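Local coordinates for TRAP dicarboxylate transporter-DctP subunit (Rhodobacter sphaeroides, PDB 4PE3), which probably binds an organic acid in the periplasm, as other DctP-type proteins do, and passes it to the membrane part of a TRAP transporter, at residues N45-L48 / Q49-F52; L68-V71 / G72-V75; M247-Q250 / K251-L255; A266-I269 / F270-T273. All blocks are in the same frame, centred on the assembly; numbering follows the deposited sequence.

Contact 1: residues N45-L48 / Q49-F52; sequences NFEL and QHVF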
# COMPACT_ATOMS: atom_id res chain seq x y z
N ASN A 45 9.89 -7.17 5.02
CA ASN A 45 8.51 -7.07 5.45
C ASN A 45 8.05 -8.40 6.05
O ASN A 45 7.31 -8.41 7.02
CB ASN A 45 7.63 -6.60 4.30
CG ASN A 45 7.90 -5.14 3.95
OD1 ASN A 45 7.95 -4.29 4.83
ND2 ASN A 45 8.12 -4.87 2.68
N PHE A 46 8.50 -9.52 5.49
CA PHE A 46 8.27 -10.80 6.14
C PHE A 46 8.80 -10.77 7.56
O PHE A 46 8.14 -11.19 8.51
CB PHE A 46 8.95 -11.94 5.37
CG PHE A 46 8.65 -13.27 5.97
CD1 PHE A 46 7.45 -13.92 5.69
CD2 PHE A 46 9.55 -13.88 6.84
CE1 PHE A 46 7.15 -15.14 6.26
CE2 PHE A 46 9.27 -15.10 7.41
CZ PHE A 46 8.06 -15.74 7.12
N GLU A 47 10.04 -10.31 7.72
CA GLU A 47 10.60 -10.23 9.08
C GLU A 47 9.79 -9.37 10.04
O GLU A 47 9.61 -9.72 11.21
CB GLU A 47 12.05 -9.75 9.02
CG GLU A 47 12.99 -10.81 8.50
CD GLU A 47 12.99 -12.00 9.41
OE1 GLU A 47 13.18 -11.83 10.64
OE2 GLU A 47 12.75 -13.09 8.92
N LEU A 48 9.29 -8.25 9.54
CA LEU A 48 8.46 -7.38 10.36
C LEU A 48 7.15 -8.06 10.75
O LEU A 48 6.59 -7.80 11.82
CB LEU A 48 8.19 -6.04 9.64
CG LEU A 48 9.36 -5.03 9.68
CD1 LEU A 48 9.23 -3.93 8.59
CD2 LEU A 48 9.46 -4.40 11.03
N GLN A 49 6.67 -8.94 9.88
CA GLN A 49 5.43 -9.66 10.17
C GLN A 49 5.56 -10.60 11.36
O GLN A 49 4.55 -10.97 11.97
CB GLN A 49 4.95 -10.39 8.91
CG GLN A 49 4.44 -9.44 7.86
CD GLN A 49 4.35 -10.05 6.49
OE1 GLN A 49 4.42 -11.26 6.33
NE2 GLN A 49 4.21 -9.21 5.48
N HIS A 50 6.78 -10.99 11.73
CA HIS A 50 6.96 -11.77 12.95
C HIS A 50 6.39 -11.01 14.16
O HIS A 50 6.01 -11.63 15.16
CB HIS A 50 8.42 -12.04 13.29
CG HIS A 50 9.14 -13.02 12.41
ND1 HIS A 50 8.72 -14.32 12.18
CD2 HIS A 50 10.33 -12.90 11.80
CE1 HIS A 50 9.63 -14.95 11.44
NE2 HIS A 50 10.61 -14.10 11.18
N VAL A 51 6.38 -9.69 14.11
CA VAL A 51 5.83 -8.89 15.22
C VAL A 51 4.37 -9.25 15.49
O VAL A 51 3.96 -9.34 16.63
CB VAL A 51 6.02 -7.38 14.99
CG1 VAL A 51 5.39 -6.56 16.11
CG2 VAL A 51 7.51 -7.07 14.89
N PHE A 52 3.61 -9.48 14.43
CA PHE A 52 2.21 -9.87 14.61
C PHE A 52 2.13 -11.18 15.37
O PHE A 52 1.46 -11.28 16.40
CB PHE A 52 1.50 -9.99 13.28
CG PHE A 52 0.10 -10.53 13.37
CD1 PHE A 52 -0.87 -9.90 14.15
CD2 PHE A 52 -0.25 -11.67 12.67
CE1 PHE A 52 -2.17 -10.41 14.22
CE2 PHE A 52 -1.56 -12.17 12.73
CZ PHE A 52 -2.50 -11.54 13.50
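The carbonyl O of Asn45 accepts from Gln49 N at 3.0 Å, an i to i+4 bond of helix 44-59. The extended Gln49 side chain passes alongside the same carbonyl oxygen, its CG 3.2 Å from Asn45 O. The polar end of Asn45 turns elsewhere, its OD1 accepting from Gln274 on helix 257-291. Phe46, with CG swung anti to its backbone N (chi1 -176°), projects from the helix, and its CE2 comes within 4.0 Å of His50 CE1. The ring presents its edge to the imidazole face in an offset edge-to-face pair with planes 73° apart. The amide of Gln49 stands obliquely to the same phenyl ring, and its OE1 is taken up by Ser37, a polar anchor that suits a glutamine in a buried place. Glu47 bends at its second torsion and runs beside His50, pointing the same way. His50 NE2 donates to Glu47 OE2 at 3.3 Å from above the carboxylate plane, and the bond is bent, with an N-H...O angle of 136°. Glu47 is exposed and His50 partly so, which suits a charged, polar pair three residues apart. His50 N also donates to Glu47 O at 3.1 Å. Leu48 O accepts from Val51 N at 3.0 Å, an i to i+3 bond; the helix is kinked here, where Val51 N and Phe52 N lack a bond to the turn before. The whole is the early part of the helix in a beta-alpha-beta unit, strand 32-37, helix 44-59 and strand 65-69, of a family 7 solute-binding protein.

Contact 2: residues L68-V71 / G72-V75; sequences LMPV and GTIV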
# COMPACT_ATOMS: atom_id res chain seq x y z
N LEU A 68 3.69 -18.13 11.08
CA LEU A 68 3.84 -17.32 9.89
C LEU A 68 4.62 -18.07 8.80
O LEU A 68 5.76 -18.47 9.02
CB LEU A 68 4.58 -16.02 10.26
CG LEU A 68 4.87 -15.03 9.14
CD1 LEU A 68 3.59 -14.37 8.66
CD2 LEU A 68 5.92 -13.99 9.61
N MSE A 69 4.04 -18.22 7.62
CA MSE A 69 4.63 -19.02 6.56
C MSE A 69 4.89 -18.15 5.33
O MSE A 69 4.04 -17.39 4.92
CB MSE A 69 3.69 -20.16 6.21
CG MSE A 69 3.39 -21.09 7.38
SE MSE A 69 1.95 -22.36 7.03
CE MSE A 69 0.58 -21.12 6.41
N PRO A 70 6.08 -18.27 4.73
CA PRO A 70 6.36 -17.44 3.55
C PRO A 70 5.41 -17.72 2.39
O PRO A 70 4.74 -18.77 2.33
CB PRO A 70 7.79 -17.82 3.16
CG PRO A 70 8.32 -18.59 4.28
CD PRO A 70 7.21 -19.13 5.10
N VAL A 71 5.33 -16.77 1.47
CA VAL A 71 4.47 -16.90 0.29
C VAL A 71 4.70 -18.22 -0.42
O VAL A 71 5.84 -18.65 -0.60
CB VAL A 71 4.71 -15.71 -0.66
CG1 VAL A 71 6.13 -15.72 -1.17
CG2 VAL A 71 3.67 -15.72 -1.79
N GLY A 72 3.59 -18.85 -0.81
CA GLY A 72 3.62 -20.06 -1.59
C GLY A 72 3.87 -21.34 -0.81
O GLY A 72 3.99 -22.40 -1.42
N THR A 73 3.95 -21.25 0.51
CA THR A 73 4.24 -22.44 1.32
C THR A 73 3.18 -23.49 1.16
O THR A 73 3.48 -24.65 0.92
CB THR A 73 4.29 -22.13 2.81
OG1 THR A 73 5.42 -21.32 3.08
CG2 THR A 73 4.42 -23.42 3.62
N ILE A 74 1.93 -23.07 1.33
CA ILE A 74 0.81 -23.99 1.34
C ILE A 74 0.02 -23.85 0.05
O ILE A 74 -0.40 -24.85 -0.52
CB ILE A 74 -0.10 -23.77 2.56
CG1 ILE A 74 0.71 -23.87 3.85
CG2 ILE A 74 -1.22 -24.81 2.58
CD1 ILE A 74 1.27 -25.28 4.11
N VAL A 75 -0.19 -22.61 -0.41
CA VAL A 75 -0.93 -22.40 -1.64
C VAL A 75 -0.44 -21.18 -2.41
O VAL A 75 0.32 -20.37 -1.89
CB VAL A 75 -2.43 -22.18 -1.37
CG1 VAL A 75 -3.09 -23.49 -0.99
CG2 VAL A 75 -2.63 -21.10 -0.30
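Pro70 and Thr73 close a type II beta turn that carries the chain out of strand 65-69 at the surface. Pro70 opens the turn and supplies the accepting carbonyl: its O takes Thr73 N at 3.2 Å, the bond that defines the turn, and the hydroxyl of the same threonine as well. Both donors come from one face of the carbonyl plane, and together they fix the orientation of this peptide. Val71 at i+1 turns its side chain away, and Gly72 at i+2 has positive phi (81°), where a beta carbon would run into Val71 O. Beneath the turn, selenomethionine Met69 is buried against strand 32-37, where it touches Arg34 and Gln36. Gln36 also holds the outgoing chain by bonding to Ile74 N and Val75 O. Met69 is present in two conformers; in the one described its chain runs extended through chi2, then bends at chi3 (-52°), which brings SE to 3.7 Å from Ile74 CG1 as the two apolar side chains cross, a contact that holds for this copy alone. The threonine hydroxyl reaches the turn carbonyl because OG1 stands beside its own backbone N and opposite its carbonyl carbon (chi1 -68°), a second grip that an apolar residue could not add. Thr73 OG1 thus lies 3.5 Å from Pro70 CD and donates to Pro70 O at 2.7 Å.

Contact 3: residues M247-Q250 / K251-L255; sequences MNKQ and KWDAL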
# COMPACT_ATOMS: atom_id res chain seq x y z
N MSE A 247 -8.33 -13.47 8.47
CA MSE A 247 -8.33 -14.88 8.85
C MSE A 247 -9.69 -15.50 8.63
O MSE A 247 -10.68 -14.81 8.31
CB MSE A 247 -7.89 -15.04 10.31
CG MSE A 247 -8.92 -14.71 11.37
SE MSE A 247 -8.31 -15.28 13.14
CE MSE A 247 -8.50 -17.18 12.84
N ASN A 248 -9.75 -16.80 8.82
CA ASN A 248 -10.97 -17.55 8.66
C ASN A 248 -12.04 -16.97 9.56
O ASN A 248 -11.85 -16.83 10.75
CB ASN A 248 -10.71 -19.00 9.05
CG ASN A 248 -11.97 -19.86 8.93
OD1 ASN A 248 -12.86 -19.81 9.78
ND2 ASN A 248 -12.05 -20.59 7.85
N LYS A 249 -13.19 -16.61 9.00
CA LYS A 249 -14.19 -15.90 9.77
C LYS A 249 -14.90 -16.78 10.81
O LYS A 249 -15.16 -16.34 11.92
CB LYS A 249 -15.22 -15.28 8.86
CG LYS A 249 -16.25 -14.44 9.63
CD LYS A 249 -17.07 -13.62 8.73
CE LYS A 249 -18.16 -12.97 9.50
NZ LYS A 249 -17.66 -12.19 10.65
N GLN A 250 -15.13 -18.05 10.48
CA GLN A 250 -15.68 -18.99 11.45
C GLN A 250 -14.78 -19.13 12.67
O GLN A 250 -15.25 -19.12 13.81
CB GLN A 250 -15.94 -20.35 10.80
CG GLN A 250 -17.19 -20.34 9.95
CD GLN A 250 -17.43 -21.64 9.22
OE1 GLN A 250 -16.77 -22.64 9.48
NE2 GLN A 250 -18.37 -21.62 8.28
N LYS A 251 -13.47 -19.21 12.45
CA LYS A 251 -12.55 -19.36 13.57
C LYS A 251 -12.48 -18.08 14.37
O LYS A 251 -12.43 -18.11 15.59
CB LYS A 251 -11.17 -19.82 13.10
CG LYS A 251 -11.17 -21.25 12.55
CD LYS A 251 -9.79 -21.70 12.10
CE LYS A 251 -9.88 -23.12 11.50
NZ LYS A 251 -10.36 -24.11 12.47
N TRP A 252 -12.48 -16.95 13.67
CA TRP A 252 -12.50 -15.65 14.32
C TRP A 252 -13.74 -15.53 15.20
O TRP A 252 -13.66 -15.17 16.38
CB TRP A 252 -12.49 -14.54 13.25
CG TRP A 252 -12.75 -13.16 13.78
CD1 TRP A 252 -13.95 -12.48 13.77
CD2 TRP A 252 -11.80 -12.29 14.39
NE1 TRP A 252 -13.78 -11.24 14.35
CE2 TRP A 252 -12.47 -11.10 14.72
CE3 TRP A 252 -10.44 -12.41 14.68
CZ2 TRP A 252 -11.83 -10.03 15.35
CZ3 TRP A 252 -9.80 -11.34 15.29
CH2 TRP A 252 -10.50 -10.18 15.62
N ASP A 253 -14.89 -15.83 14.63
CA ASP A 253 -16.16 -15.69 15.35
C ASP A 253 -16.30 -16.60 16.58
O ASP A 253 -17.13 -16.33 17.45
CB ASP A 253 -17.33 -15.94 14.40
CG ASP A 253 -17.60 -14.78 13.43
OD1 ASP A 253 -17.11 -13.64 13.63
OD2 ASP A 253 -18.34 -15.03 12.45
N ALA A 254 -15.49 -17.65 16.65
CA ALA A 254 -15.52 -18.59 17.77
C ALA A 254 -14.66 -18.12 18.95
O ALA A 254 -14.72 -18.69 20.04
CB ALA A 254 -15.03 -19.96 17.32
N LEU A 255 -13.83 -17.10 18.73
CA LEU A 255 -12.99 -16.59 19.82
C LEU A 255 -13.81 -15.72 20.78
O LEU A 255 -14.84 -15.17 20.41
CB LEU A 255 -11.81 -15.77 19.24
CG LEU A 255 -10.79 -16.56 18.40
CD1 LEU A 255 -9.84 -15.62 17.65
CD2 LEU A 255 -10.00 -17.52 19.27
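Asn248 OD1 accepts from Lys251 N at 2.8 Å, the capping bond of an N-cap that turns strand 243-248 into helix 249-253. This bond is fairly straight, at 153°, and lies in the carbonyl plane; with CG anti to the backbone N (chi1 179°), the amide faces the opening turn. An asparagine suits this place because its oxygen stands in for a missing turn while its ND2 donates to Ile84 O, which holds the amide's rotation. With the amide cut back to an alanine, Lys251 N and Ile84 O would probably lose these partners and the first turn fray. The backbone continues the start, with Asn248 O accepting from Trp252 N at 3.0 Å and Lys249 O from Asp253 N at 2.8 Å. One turn on, Lys249 NZ meets Asp253 OD1 and OD2 in a salt bridge, each 3.4 Å away and weak as a hydrogen bond; Gln145 OE1 is the amine's stronger partner. On the inner side, selenomethionine Met247 packs against Phe33 and Phe35 of the sheet, while Trp252 leans on Ile263 of helix 257-291. Between them lies a Met-aromatic contact at the indole's edge, Met247 SE to Trp252 CE3 at 3.9 Å.

Contact 4: residues A266-I269 / F270-T273; sequences AQKI and FQQT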
# COMPACT_ATOMS: atom_id res chain seq x y z
N ALA A 266 -2.51 -6.88 18.71
CA ALA A 266 -1.25 -7.38 18.16
C ALA A 266 -1.05 -6.88 16.74
O ALA A 266 0.06 -6.50 16.35
CB ALA A 266 -1.22 -8.92 18.20
N GLN A 267 -2.11 -6.91 15.96
CA GLN A 267 -2.06 -6.46 14.57
C GLN A 267 -1.70 -4.98 14.51
O GLN A 267 -0.90 -4.58 13.66
CB GLN A 267 -3.40 -6.73 13.87
CG GLN A 267 -3.33 -6.63 12.34
CD GLN A 267 -3.26 -5.20 11.84
OE1 GLN A 267 -3.85 -4.30 12.43
NE2 GLN A 267 -2.52 -4.99 10.77
N LYS A 268 -2.30 -4.19 15.38
CA LYS A 268 -2.04 -2.75 15.44
C LYS A 268 -0.57 -2.51 15.80
O LYS A 268 0.08 -1.61 15.25
CB LYS A 268 -2.94 -2.09 16.48
CG LYS A 268 -2.79 -0.59 16.60
CD LYS A 268 -3.25 0.11 15.33
CE LYS A 268 -3.14 1.60 15.46
NZ LYS A 268 -3.52 2.27 14.20
N ILE A 269 -0.03 -3.31 16.70
CA ILE A 269 1.37 -3.18 17.08
C ILE A 269 2.28 -3.51 15.89
O ILE A 269 3.23 -2.79 15.61
CB ILE A 269 1.72 -4.05 18.29
CG1 ILE A 269 1.03 -3.52 19.54
CG2 ILE A 269 3.24 -4.08 18.51
CD1 ILE A 269 1.01 -4.54 20.68
N PHE A 270 1.98 -4.60 15.19
CA PHE A 270 2.71 -4.94 13.98
C PHE A 270 2.64 -3.78 12.97
O PHE A 270 3.66 -3.34 12.43
CB PHE A 270 2.16 -6.25 13.37
CG PHE A 270 2.33 -6.36 11.89
CD1 PHE A 270 3.58 -6.35 11.29
CD2 PHE A 270 1.22 -6.48 11.07
CE1 PHE A 270 3.71 -6.45 9.94
CE2 PHE A 270 1.35 -6.58 9.71
CZ PHE A 270 2.59 -6.55 9.13
N GLN A 271 1.42 -3.28 12.74
CA GLN A 271 1.22 -2.20 11.79
C GLN A 271 2.11 -1.01 12.13
O GLN A 271 2.80 -0.46 11.25
CB GLN A 271 -0.25 -1.81 11.80
CG GLN A 271 -0.60 -0.55 11.04
CD GLN A 271 -1.84 0.08 11.60
OE1 GLN A 271 -1.77 1.02 12.37
NE2 GLN A 271 -2.99 -0.48 11.26
N GLN A 272 2.09 -0.58 13.38
CA GLN A 272 2.84 0.60 13.80
C GLN A 272 4.35 0.39 13.76
O GLN A 272 5.11 1.27 13.38
CB GLN A 272 2.38 1.04 15.18
CG GLN A 272 0.95 1.60 15.18
CD GLN A 272 0.88 2.92 14.42
OE1 GLN A 272 1.60 3.86 14.75
NE2 GLN A 272 0.05 2.96 13.37
N THR A 273 4.79 -0.80 14.15
CA THR A 273 6.21 -1.12 14.11
C THR A 273 6.71 -1.09 12.68
O THR A 273 7.81 -0.59 12.40
CB THR A 273 6.49 -2.51 14.73
OG1 THR A 273 6.02 -2.50 16.09
CG2 THR A 273 7.98 -2.86 14.68
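Four successive i to i+4 bonds, from Ala266 O to Phe270 N (2.9 Å) through Ile269 O to Thr273 N, all with N-H angles above 160°, make this a regular stretch of the long alpha helix 257-291. On one flank Lys268 NZ donates to Gln271 OE1 at 2.8 Å, in the carbonyl plane and on a lone pair. The lysine's bend at chi2 (66°) turns its chain along the helix toward this oxygen. Gln272 NE2 also donates to Gln271 OE1, at 2.8 Å, so two bonds grip one acceptor. The amide's other end, NE2, bonds to Val149 O and to Glu127, which also forms a salt bridge with Lys268. A leucine in place of Gln271 would probably leave the Lys268 amine and the Gln272 amide without their shared acceptor and Val149 O without one of its donors. Gln267 NE2 reaches Val149 O too, and its amide stands almost perpendicular to the Phe270 ring, an apolar group that suits its buried place between Gln49 of helix 44-59 and Val245 of the sheet. On the far flank Thr273 turns its hydroxyl back to the helix: Ile269 O, which already takes Thr273 N, receives Thr273 OG1 at 2.8 Å from the opposite face of its plane.

Contacts 1 and 4 lie on two helices packed on each other: Phe270 of contact 4 packs on Gln49 and Phe52 of contact 1, with Phe270 CD1 3.4 Å from Leu48 O. Each is partly buried, with both apolar and polar residues toward the neighbouring elements. Contact 2 is the surface member, yet it touches contact 1 where Phe46 CE1 packs 3.6 Å from Pro70 CA, at the far end of the same beta-alpha-beta unit. Contact 3 stands apart, about 7 Å from contact 1 at the nearest atoms, but shares the sheet with contact 2. The mid-helix contacts 1 and 4 add side-chain pairs, though Thr273 still bonds to backbone; contact 2 relies on a threonine-to-backbone bond, and contact 3 has both kinds.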